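Local structure of endoglucanase (Thermotoga maritima, 1VHO) at residues N16-S21 / V167-D172; K43-G48 / Q203-C208; G210-T213 / E217-P220; T286-L291 / V296-I301. The protein probably acts as a metal-dependent aminopeptidase of the M42 family, whose members use two divalent metal cations per subunit. All blocks are in the same frame, centred on the assembly; numbering follows the deposited sequence.

Contact 1 (N16-S21 / V167-D172)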
loop_
_atom_site.group_PDB
_atom_site.type_symbol
_atom_site.label_atom_id
_atom_site.label_comp_id
_atom_site.label_asym_id
_atom_site.label_seq_id
_atom_site.Cartn_x
_atom_site.Cartn_y
_atom_site.Cartn_z
ATOM N N ASN A 16 -1.821 8.468 -6.922
ATOM C CA ASN A 16 -1.158 9.738 -7.260
ATOM C C ASN A 16 -0.574 10.477 -6.070
ATOM O O ASN A 16 0.369 11.259 -6.288
ATOM C CB ASN A 16 -2.097 10.671 -8.035
ATOM C CG ASN A 16 -2.382 10.152 -9.436
ATOM O OD1 ASN A 16 -1.604 9.414 -10.037
ATOM N ND2 ASN A 16 -3.520 10.566 -10.002
ATOM N N LEU A 17 -1.154 10.382 -4.874
ATOM C CA LEU A 17 -0.591 11.020 -3.692
ATOM C C LEU A 17 0.848 10.532 -3.431
ATOM O O LEU A 17 1.200 9.371 -3.714
ATOM C CB LEU A 17 -1.419 10.600 -2.465
ATOM C CG LEU A 17 -2.879 11.102 -2.509
ATOM C CD1 LEU A 17 -3.660 10.300 -1.454
ATOM C CD2 LEU A 17 -2.891 12.595 -2.209
ATOM N N ASP A 18 1.652 11.432 -2.835
ATOM C CA ASP A 18 3.024 11.072 -2.514
ATOM C C ASP A 18 3.225 10.873 -1.022
ATOM O O ASP A 18 3.097 11.825 -0.224
ATOM C CB ASP A 18 4.010 12.114 -3.057
ATOM C CG ASP A 18 3.991 12.263 -4.566
ATOM O OD1 ASP A 18 3.576 11.328 -5.286
ATOM O OD2 ASP A 18 4.373 13.352 -5.097
ATOM N N GLY A 19 3.613 9.643 -0.653
ATOM C CA GLY A 19 3.900 9.353 0.767
ATOM C C GLY A 19 5.048 8.361 0.872
ATOM O O GLY A 19 4.868 7.166 1.166
ATOM N N PRO A 20 6.248 8.749 0.449
ATOM C CA PRO A 20 7.412 7.883 0.492
ATOM C C PRO A 20 7.705 7.543 1.969
ATOM O O PRO A 20 7.274 8.302 2.828
ATOM C CB PRO A 20 8.547 8.736 -0.092
ATOM C CG PRO A 20 8.092 10.146 0.179
ATOM C CD PRO A 20 6.600 10.130 -0.009
ATOM N N SER A 21 8.307 6.407 2.189
ATOM C CA SER A 21 8.575 5.950 3.576
ATOM C C SER A 21 9.132 7.089 4.423
ATOM O O SER A 21 10.111 7.743 4.005
ATOM C CB SER A 21 9.609 4.822 3.527
ATOM O OG SER A 21 9.102 3.803 2.652
ATOM N N VAL A 167 -4.007 1.619 -13.461
ATOM C CA VAL A 167 -2.542 1.468 -13.574
ATOM C C VAL A 167 -1.908 2.702 -12.913
ATOM O O VAL A 167 -2.341 3.833 -13.150
ATOM C CB VAL A 167 -2.120 1.423 -15.056
ATOM C CG1 VAL A 167 -0.601 1.358 -15.175
ATOM C CG2 VAL A 167 -2.706 0.180 -15.765
ATOM N N GLY A 168 -0.916 2.470 -12.041
ATOM C CA GLY A 168 -0.299 3.635 -11.384
ATOM C C GLY A 168 0.722 3.161 -10.353
ATOM O O GLY A 168 0.958 1.963 -10.178
ATOM N N LYS A 169 1.493 4.137 -9.863
ATOM C CA LYS A 169 2.544 3.801 -8.914
ATOM C C LYS A 169 1.939 3.412 -7.560
ATOM O O LYS A 169 0.831 3.869 -7.222
ATOM C CB LYS A 169 3.518 4.980 -8.663
ATOM C CG LYS A 169 2.769 6.258 -8.113
ATOM C CD LYS A 169 3.855 7.299 -7.788
ATOM C CE LYS A 169 3.270 8.626 -7.268
ATOM N NZ LYS A 169 2.798 8.567 -5.866
ATOM N N ALA A 170 2.765 2.752 -6.763
ATOM C CA ALA A 170 2.399 2.439 -5.369
ATOM C C ALA A 170 1.107 1.715 -5.106
ATOM O O ALA A 170 0.712 1.612 -3.909
ATOM C CB ALA A 170 2.364 3.759 -4.551
ATOM N N LEU A 171 0.541 1.020 -6.094
ATOM C CA LEU A 171 -0.672 0.240 -5.795
ATOM C C LEU A 171 -0.396 -0.937 -4.917
ATOM O O LEU A 171 -1.294 -1.459 -4.240
ATOM C CB LEU A 171 -1.390 -0.112 -7.117
ATOM C CG LEU A 171 -1.984 1.071 -7.859
ATOM C CD1 LEU A 171 -2.302 0.728 -9.317
ATOM C CD2 LEU A 171 -3.258 1.599 -7.197
ATOM N N ASP A 172 0.865 -1.444 -4.823
ATOM C CA ASP A 172 1.170 -2.552 -3.953
ATOM C C ASP A 172 0.771 -2.250 -2.506
ATOM O O ASP A 172 0.641 -3.194 -1.722
ATOM C CB ASP A 172 2.619 -3.041 -4.089
ATOM C CG ASP A 172 3.604 -1.881 -3.941
ATOM O OD1 ASP A 172 3.628 -1.257 -2.872
ATOM O OD2 ASP A 172 4.299 -1.552 -4.912
HETATM O O HOH W 1 0.310 6.800 -10.431
#
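Lys169 carries most of this contact, sending its ammonium group to the loop that follows helix 7-16. The charged pair comes first. Lys169 NZ donates to Asp18 OD1 at 2.9 Å, a hydrogen bond within a salt bridge. The donor meets the oxygen nearly along the C-O bond, and the two side chains run at about a right angle. The lysine chain is extended from CB to CE and then bends at its last torsion, chi4 76°, which swings NZ in among the oxygens of the loop. Each charge has more than one partner. Lys169 NZ also forms a salt bridge with Glu70. Asp18 OD1 pairs with Arg102, and its other oxygen is bonded to the hydroxyl of Tyr104. Such a charge network would be expected to keep the lysine protonated and the aspartate ionised.

Backbone oxygens add to the polar setting. Leu17 O lies 2.8 Å from Lys169 NZ and accepts a hydrogen bond from Arg174. Asn16 O is farther off, 3.7 Å from the same nitrogen.

One water joins the segments a second time. It accepts from Lys169 N at 3.0 Å and donates to Asn16 OD1 at 3.3 Å. That amide oxygen also takes the backbone N-H of Ala159.

Lys169 lies between strand 165-168 and helix 171-187, which holds Asp172, a predicted ligand of both metals. Leu17 turns from the lysine to pack on helix 25-35, while Asp18 and Lys169 touch strand 152-155.

Contact 2 (K43-G48 / Q203-C208)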
loop_
_atom_site.group_PDB
_atom_site.type_symbol
_atom_site.label_atom_id
_atom_site.label_comp_id
_atom_site.label_asym_id
_atom_site.label_seq_id
_atom_site.Cartn_x
_atom_site.Cartn_y
_atom_site.Cartn_z
ATOM N N LYS A 43 -7.815 7.951 15.089
ATOM C CA LYS A 43 -6.666 8.439 15.819
ATOM C C LYS A 43 -5.366 8.195 15.072
ATOM O O LYS A 43 -5.225 7.220 14.344
ATOM C CB LYS A 43 -6.563 7.749 17.200
ATOM C CG LYS A 43 -7.531 8.389 18.200
ATOM C CD LYS A 43 -7.846 7.473 19.351
ATOM C CE LYS A 43 -6.878 7.584 20.515
ATOM N NZ LYS A 43 -7.476 6.887 21.707
ATOM N N THR A 44 -4.411 9.093 15.318
ATOM C CA THR A 44 -3.097 8.992 14.711
ATOM C C THR A 44 -2.076 8.531 15.722
ATOM O O THR A 44 -2.195 8.870 16.920
ATOM C CB THR A 44 -2.696 10.354 14.104
ATOM O OG1 THR A 44 -3.749 10.728 13.197
ATOM C CG2 THR A 44 -1.407 10.237 13.316
ATOM N N THR A 45 -1.138 7.696 15.353
ATOM C CA THR A 45 -0.122 7.273 16.316
ATOM C C THR A 45 0.960 8.371 16.352
ATOM O O THR A 45 0.883 9.330 15.590
ATOM C CB THR A 45 0.503 5.940 15.944
ATOM O OG1 THR A 45 1.301 6.073 14.758
ATOM C CG2 THR A 45 -0.603 4.904 15.704
ATOM N N ARG A 46 1.974 8.159 17.180
ATOM C CA ARG A 46 3.048 9.152 17.265
ATOM C C ARG A 46 3.921 9.085 16.019
ATOM O O ARG A 46 4.584 10.071 15.700
ATOM C CB ARG A 46 3.831 8.987 18.552
ATOM C CG ARG A 46 4.630 7.712 18.713
ATOM C CD ARG A 46 5.175 7.577 20.132
ATOM N NE ARG A 46 6.217 6.569 20.250
ATOM C CZ ARG A 46 7.482 6.726 19.872
ATOM N NH1 ARG A 46 7.914 7.865 19.334
ATOM N NH2 ARG A 46 8.349 5.730 20.034
ATOM N N HIS A 47 3.928 7.953 15.321
ATOM C CA HIS A 47 4.699 7.799 14.091
ATOM C C HIS A 47 3.914 8.247 12.862
ATOM O O HIS A 47 4.501 8.354 11.769
ATOM C CB HIS A 47 5.216 6.385 13.932
ATOM C CG HIS A 47 6.228 5.995 14.966
ATOM N ND1 HIS A 47 5.934 5.142 16.007
ATOM C CD2 HIS A 47 7.521 6.351 15.131
ATOM C CE1 HIS A 47 7.013 4.978 16.751
ATOM N NE2 HIS A 47 7.993 5.702 16.238
ATOM N N GLY A 48 2.619 8.488 12.993
ATOM C CA GLY A 48 1.803 8.968 11.894
ATOM C C GLY A 48 0.842 7.953 11.284
ATOM O O GLY A 48 0.188 8.291 10.282
ATOM N N GLN A 203 5.689 3.555 7.605
ATOM C CA GLN A 203 6.908 2.790 7.648
ATOM C C GLN A 203 7.599 2.690 9.008
ATOM O O GLN A 203 8.119 1.617 9.324
ATOM C CB GLN A 203 7.928 3.377 6.653
ATOM C CG GLN A 203 8.960 2.330 6.221
ATOM C CD GLN A 203 10.317 2.641 6.820
ATOM O OE1 GLN A 203 10.460 3.676 7.466
ATOM N NE2 GLN A 203 11.274 1.754 6.590
ATOM N N GLU A 204 7.585 3.752 9.791
ATOM C CA GLU A 204 8.297 3.744 11.061
ATOM C C GLU A 204 7.664 2.990 12.204
ATOM O O GLU A 204 8.206 3.125 13.326
ATOM C CB GLU A 204 8.641 5.191 11.456
ATOM C CG GLU A 204 9.797 5.745 10.610
ATOM C CD GLU A 204 10.037 7.227 10.810
ATOM O OE1 GLU A 204 9.636 7.772 11.868
ATOM O OE2 GLU A 204 10.638 7.885 9.924
ATOM N N GLU A 205 6.642 2.175 12.013
ATOM C CA GLU A 205 6.033 1.413 13.086
ATOM C C GLU A 205 6.818 0.125 13.290
ATOM O O GLU A 205 7.463 -0.364 12.370
ATOM C CB GLU A 205 4.561 1.045 12.791
ATOM C CG GLU A 205 3.697 2.267 12.519
ATOM C CD GLU A 205 3.315 3.040 13.751
ATOM O OE1 GLU A 205 3.778 2.661 14.847
ATOM O OE2 GLU A 205 2.552 4.017 13.685
ATOM N N THR A 206 6.669 -0.473 14.485
ATOM C CA THR A 206 7.386 -1.715 14.758
ATOM C C THR A 206 6.735 -2.898 14.074
ATOM O O THR A 206 7.431 -3.837 13.663
ATOM C CB THR A 206 7.491 -1.961 16.275
ATOM O OG1 THR A 206 6.175 -2.079 16.841
ATOM C CG2 THR A 206 8.180 -0.767 16.928
ATOM N N GLY A 207 5.418 -2.855 13.880
ATOM C CA GLY A 207 4.711 -3.980 13.237
ATOM C C GLY A 207 3.214 -3.631 13.219
ATOM O O GLY A 207 2.848 -2.568 13.720
ATOM N N CYS A 208 2.374 -4.537 12.725
ATOM C CA CYS A 208 0.937 -4.258 12.657
ATOM C C CYS A 208 0.350 -4.048 14.035
ATOM O O CYS A 208 -0.379 -3.081 14.256
ATOM C CB CYS A 208 0.182 -5.338 11.888
ATOM S SG CYS A 208 0.661 -5.676 10.201
HETATM O O HOH W 2 6.874 8.469 10.763
#
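The backbones come closest at His47 and Glu204, whose CA atoms lie 6.2 Å apart, where the turn after strand 41-44 passes the loop after strand 195-201. Thr45 and Glu205 meet from opposite directions. Thr45 OG1 donates to Glu205 OE2 at 2.6 Å, meeting the oxygen close to the line of its C-O bond. The glutamate chain is folded at chi2, -77°, and this brings its carboxylate back toward the turn. Glu205 OE2 is held a second time by the hydroxyl of Ser49. Two bonds on one oxygen should restrain the rotation of the carboxylate.

The same threonine hydroxyl ties up its own turn. It receives weak bonds from the backbone N-H groups of His47 and Gly48, and a further hydrogen bond from Ser49 N.

The His47 ring is sandwiched. Glu204 O sits over the centre of one face, 3.7 Å above the plane. On the opposite face is CG of Arg46, offset toward the rim. The Glu205 carboxylate stands 80° from the ring plane, with OE1 3.5 Å from His47 ND1. CD2 of the ring also packs on Glu204 CB at 4.0 Å. A water donates to His47 O at 2.6 Å and, weakly, to Glu204 OE1.

A cacodylate ion, probably from the crystallisation liquor, is bound about 6 Å from the Glu205 side chain, whose carboxylate is here bonded to Thr45 and Ser49. Adjacent glutamates of this kind belong to the dinuclear active site of M42 peptidases, with Glu204 the predicted proton acceptor and Glu205 a predicted zinc ligand.

Contact 3 (G210-T213 / E217-P220)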
loop_
_atom_site.group_PDB
_atom_site.type_symbol
_atom_site.label_atom_id
_atom_site.label_comp_id
_atom_site.label_asym_id
_atom_site.label_seq_id
_atom_site.Cartn_x
_atom_site.Cartn_y
_atom_site.Cartn_z
ATOM N N GLY A 210 1.947 -3.101 16.800
ATOM C CA GLY A 210 2.485 -1.850 17.325
ATOM C C GLY A 210 1.790 -0.647 16.718
ATOM O O GLY A 210 1.529 0.363 17.380
ATOM N N ALA A 211 1.431 -0.721 15.411
ATOM C CA ALA A 211 0.736 0.457 14.861
ATOM C C ALA A 211 -0.601 0.619 15.564
ATOM O O ALA A 211 -1.021 1.698 15.964
ATOM C CB ALA A 211 0.529 0.292 13.353
ATOM N N LEU A 212 -1.368 -0.466 15.613
ATOM C CA LEU A 212 -2.683 -0.405 16.243
ATOM C C LEU A 212 -2.626 0.082 17.690
ATOM O O LEU A 212 -3.401 0.968 18.047
ATOM C CB LEU A 212 -3.320 -1.799 16.193
ATOM C CG LEU A 212 -4.566 -2.013 17.050
ATOM C CD1 LEU A 212 -5.696 -1.103 16.609
ATOM C CD2 LEU A 212 -4.998 -3.487 16.951
ATOM N N THR A 213 -1.677 -0.422 18.482
ATOM C CA THR A 213 -1.607 -0.034 19.895
ATOM C C THR A 213 -1.036 1.344 20.126
ATOM O O THR A 213 -1.165 1.898 21.223
ATOM C CB THR A 213 -0.916 -1.061 20.792
ATOM O OG1 THR A 213 0.375 -1.396 20.289
ATOM C CG2 THR A 213 -1.743 -2.353 20.854
ATOM N N GLU A 217 -5.190 0.754 22.956
ATOM C CA GLU A 217 -4.587 -0.336 23.724
ATOM C C GLU A 217 -5.584 -1.493 23.832
ATOM O O GLU A 217 -6.294 -1.614 24.830
ATOM C CB GLU A 217 -4.230 0.149 25.136
ATOM N N ILE A 218 -5.688 -2.288 22.780
ATOM C CA ILE A 218 -6.596 -3.410 22.721
ATOM C C ILE A 218 -5.867 -4.623 22.145
ATOM O O ILE A 218 -4.799 -4.486 21.561
ATOM C CB ILE A 218 -7.792 -3.111 21.792
ATOM C CG1 ILE A 218 -7.260 -2.773 20.376
ATOM C CG2 ILE A 218 -8.696 -2.016 22.284
ATOM C CD1 ILE A 218 -8.250 -3.262 19.318
ATOM N N ASN A 219 -6.465 -5.790 22.295
ATOM C CA ASN A 219 -5.940 -7.020 21.723
ATOM C C ASN A 219 -7.084 -7.562 20.854
ATOM O O ASN A 219 -8.116 -7.982 21.379
ATOM C CB ASN A 219 -5.539 -8.061 22.758
ATOM C CG ASN A 219 -4.635 -9.116 22.147
ATOM O OD1 ASN A 219 -3.595 -8.809 21.556
ATOM N ND2 ASN A 219 -5.008 -10.378 22.296
ATOM N N PRO A 220 -6.968 -7.413 19.536
ATOM C CA PRO A 220 -8.040 -7.884 18.678
ATOM C C PRO A 220 -8.230 -9.390 18.816
ATOM O O PRO A 220 -7.260 -10.133 18.965
ATOM C CB PRO A 220 -7.578 -7.554 17.266
ATOM C CG PRO A 220 -6.170 -7.093 17.342
ATOM C CD PRO A 220 -5.793 -6.974 18.795
#
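Leu212, Ile218 and Thr213 bury the most surface here, as the chain leaves helix 208-213 and doubles back past its end. Leu212 is the centre of the contact. Its CG lies anti to the backbone N, chi1 168°, and this throws the branched end out from the helix toward the returning chain. A single methyl, CD2, does the touching. It meets Pro220 CG at 3.8 Å, the two side chains reaching toward each other tip to tip. The same methyl also rests against Pro220 CD at 4.0 Å, so it lies on the CG-CD side of the proline ring.

Ile218 brings its CD1 to that methyl as well. Leu212 CD2 and Ile218 CD1 are 4.0 Å apart, and Ile218 CG1 lies only slightly farther away. The leucine methyl is thus shared by two apolar partners, which come from residues two apart in the loop.

Thr213 is exposed but has nearly as much surface buried as Ile218. Its methyl CG2 packs against the backbone oxygen of Ile218 at 3.8 Å. The hydroxyl serves the helix instead, bonding to Leu209 O one turn earlier.

The contact closes the short link between helix 208-213 and strand 222-229. The three apolar residues also face the main mixed sheet. Leu212 packs on Val199 of strand 195-201 and Phe65 of strand 61-67. Ile218 touches Tyr197 and Lys61 of these two strands, and Pro220 rests on Ala63.

Contact 4 (T286-L291 / V296-I301)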
loop_
_atom_site.group_PDB
_atom_site.type_symbol
_atom_site.label_atom_id
_atom_site.label_comp_id
_atom_site.label_asym_id
_atom_site.label_seq_id
_atom_site.Cartn_x
_atom_site.Cartn_y
_atom_site.Cartn_z
ATOM N N THR A 286 8.473 -9.724 9.381
ATOM C CA THR A 286 7.172 -9.781 8.723
ATOM C C THR A 286 6.160 -8.996 9.552
ATOM O O THR A 286 6.406 -8.660 10.722
ATOM C CB THR A 286 6.720 -11.238 8.540
ATOM O OG1 THR A 286 5.510 -11.292 7.781
ATOM C CG2 THR A 286 6.497 -11.897 9.893
ATOM N N ASP A 287 5.007 -8.710 8.971
ATOM C CA ASP A 287 3.949 -7.976 9.654
ATOM C C ASP A 287 3.219 -8.836 10.682
ATOM O O ASP A 287 2.488 -8.311 11.533
ATOM C CB ASP A 287 2.935 -7.497 8.611
ATOM C CG ASP A 287 3.546 -6.671 7.497
ATOM O OD1 ASP A 287 4.456 -5.860 7.764
ATOM O OD2 ASP A 287 3.075 -6.848 6.350
ATOM N N PHE A 288 3.382 -10.151 10.612
ATOM C CA PHE A 288 2.718 -11.077 11.508
ATOM C C PHE A 288 3.482 -11.389 12.782
ATOM O O PHE A 288 2.892 -12.023 13.669
ATOM C CB PHE A 288 2.420 -12.390 10.761
ATOM C CG PHE A 288 1.408 -12.243 9.650
ATOM C CD1 PHE A 288 1.700 -11.515 8.513
ATOM C CD2 PHE A 288 0.166 -12.847 9.742
ATOM C CE1 PHE A 288 0.786 -11.371 7.495
ATOM C CE2 PHE A 288 -0.750 -12.722 8.707
ATOM C CZ PHE A 288 -0.445 -11.983 7.588
ATOM N N VAL A 289 4.733 -10.963 12.920
ATOM C CA VAL A 289 5.521 -11.239 14.106
ATOM C C VAL A 289 4.812 -10.921 15.409
ATOM O O VAL A 289 4.594 -11.835 16.219
ATOM C CB VAL A 289 6.911 -10.598 14.067
ATOM C CG1 VAL A 289 7.689 -10.787 15.355
ATOM C CG2 VAL A 289 7.724 -11.123 12.894
ATOM N N GLN A 290 4.396 -9.688 15.661
ATOM C CA GLN A 290 3.737 -9.348 16.920
ATOM C C GLN A 290 2.405 -10.050 17.100
ATOM O O GLN A 290 2.072 -10.551 18.188
ATOM C CB GLN A 290 3.594 -7.824 17.059
ATOM C CG GLN A 290 4.884 -7.027 16.973
ATOM C CD GLN A 290 4.698 -5.551 16.685
ATOM O OE1 GLN A 290 3.838 -5.137 15.916
ATOM N NE2 GLN A 290 5.495 -4.675 17.302
ATOM N N LEU A 291 1.594 -10.134 16.043
ATOM C CA LEU A 291 0.288 -10.757 16.092
ATOM C C LEU A 291 0.325 -12.201 16.567
ATOM O O LEU A 291 -0.472 -12.610 17.408
ATOM C CB LEU A 291 -0.391 -10.675 14.713
ATOM C CG LEU A 291 -0.854 -9.283 14.288
ATOM C CD1 LEU A 291 -1.290 -9.265 12.832
ATOM C CD2 LEU A 291 -2.014 -8.814 15.172
ATOM N N VAL A 296 -2.961 -13.534 18.322
ATOM C CA VAL A 296 -4.087 -13.029 17.519
ATOM C C VAL A 296 -4.364 -13.962 16.343
ATOM O O VAL A 296 -3.439 -14.163 15.545
ATOM C CB VAL A 296 -3.776 -11.606 16.996
ATOM C CG1 VAL A 296 -4.899 -11.105 16.092
ATOM C CG2 VAL A 296 -3.584 -10.650 18.155
ATOM N N ARG A 297 -5.560 -14.511 16.224
ATOM C CA ARG A 297 -5.845 -15.389 15.071
ATOM C C ARG A 297 -5.763 -14.485 13.813
ATOM O O ARG A 297 -6.517 -13.517 13.790
ATOM C CB ARG A 297 -7.198 -16.036 15.202
ATOM C CG ARG A 297 -7.279 -16.896 16.494
ATOM C CD ARG A 297 -8.609 -17.640 16.560
ATOM N NE ARG A 297 -9.641 -16.849 17.196
ATOM C CZ ARG A 297 -10.483 -16.020 16.606
ATOM N NH1 ARG A 297 -10.427 -15.863 15.290
ATOM N NH2 ARG A 297 -11.369 -15.349 17.330
ATOM N N THR A 298 -4.915 -14.855 12.866
ATOM C CA THR A 298 -4.712 -14.009 11.699
ATOM C C THR A 298 -4.917 -14.659 10.348
ATOM O O THR A 298 -4.738 -15.854 10.109
ATOM C CB THR A 298 -3.285 -13.407 11.748
ATOM O OG1 THR A 298 -3.020 -12.812 13.036
ATOM C CG2 THR A 298 -3.131 -12.266 10.742
ATOM N N SER A 299 -5.405 -13.831 9.415
ATOM C CA SER A 299 -5.625 -14.230 8.044
ATOM C C SER A 299 -4.882 -13.244 7.125
ATOM O O SER A 299 -4.845 -12.052 7.460
ATOM C CB SER A 299 -7.123 -14.213 7.699
ATOM O OG SER A 299 -7.271 -14.403 6.285
ATOM N N LEU A 300 -4.319 -13.713 6.029
ATOM C CA LEU A 300 -3.661 -12.878 5.038
ATOM C C LEU A 300 -4.504 -12.932 3.762
ATOM O O LEU A 300 -4.856 -14.012 3.287
ATOM C CB LEU A 300 -2.262 -13.374 4.690
ATOM C CG LEU A 300 -1.548 -12.567 3.556
ATOM C CD1 LEU A 300 -1.071 -11.256 4.195
ATOM C CD2 LEU A 300 -0.389 -13.410 3.065
ATOM N N ILE A 301 -4.953 -11.781 3.264
ATOM C CA ILE A 301 -5.758 -11.740 2.044
ATOM C C ILE A 301 -5.116 -10.695 1.117
ATOM O O ILE A 301 -4.886 -9.570 1.570
ATOM C CB ILE A 301 -7.241 -11.459 2.259
ATOM C CG1 ILE A 301 -7.852 -12.443 3.283
ATOM C CG2 ILE A 301 -8.020 -11.607 0.947
ATOM C CD1 ILE A 301 -9.243 -12.157 3.715
#
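Phe288, Leu291 and Val296 pack a short helix and its lead-in against the strand of the main mixed sheet that follows, the two joined by a short loop. A type I turn from Thr286 to Val289 leads into helix 289-293, and strand 297-304 comes next.

The tight part is buried and mostly apolar. The Phe288 ring presents its edge to Leu300, with CZ 3.5 Å from Leu300 CD1 and the methyl in the ring plane. The two side chains cross at about a right angle. Leu291 CD2 packs on Val296 CB at 3.8 Å, and its CB and CD1 lie beside Thr298 OG1. Between helix and strand, Val296 N donates to Leu291 O at 2.8 Å, with an N-H...O angle of 157°.

The outer side is looser. Thr286 and Val289 are exposed and do not touch the strand. Asp287 and Gln290 turn to other partners: His67, a predicted zinc ligand, for the first, and Thr206 and Gly210 for the second.

Thr298 settles its own hydroxyl within the buried part: OG1 donates to Val296 O at 2.9 Å, from 53° above the carbonyl plane.

How the contacts relate
All the touching residues of contact 4 are buried, whereas the other three contacts are partly buried. Contacts 3 and 4 are local closures, each packing a short helix against the chain just after it, and both are mainly apolar. Contacts 1 and 2 join distant parts of the sequence and are mainly polar. Only in contact 2 do predicted active-site residues, Glu204 and Glu205, do the touching. Contact 2 links the others. Ser21 of contact 1 packs on Gln203, and Thr45 and Glu205 lie against Ala211 of contact 3. Gln290 of contact 4 bridges contacts 2 and 3. Contacts 2 and 4 both reach the main mixed sheet. Contacts 1 and 3 do not touch.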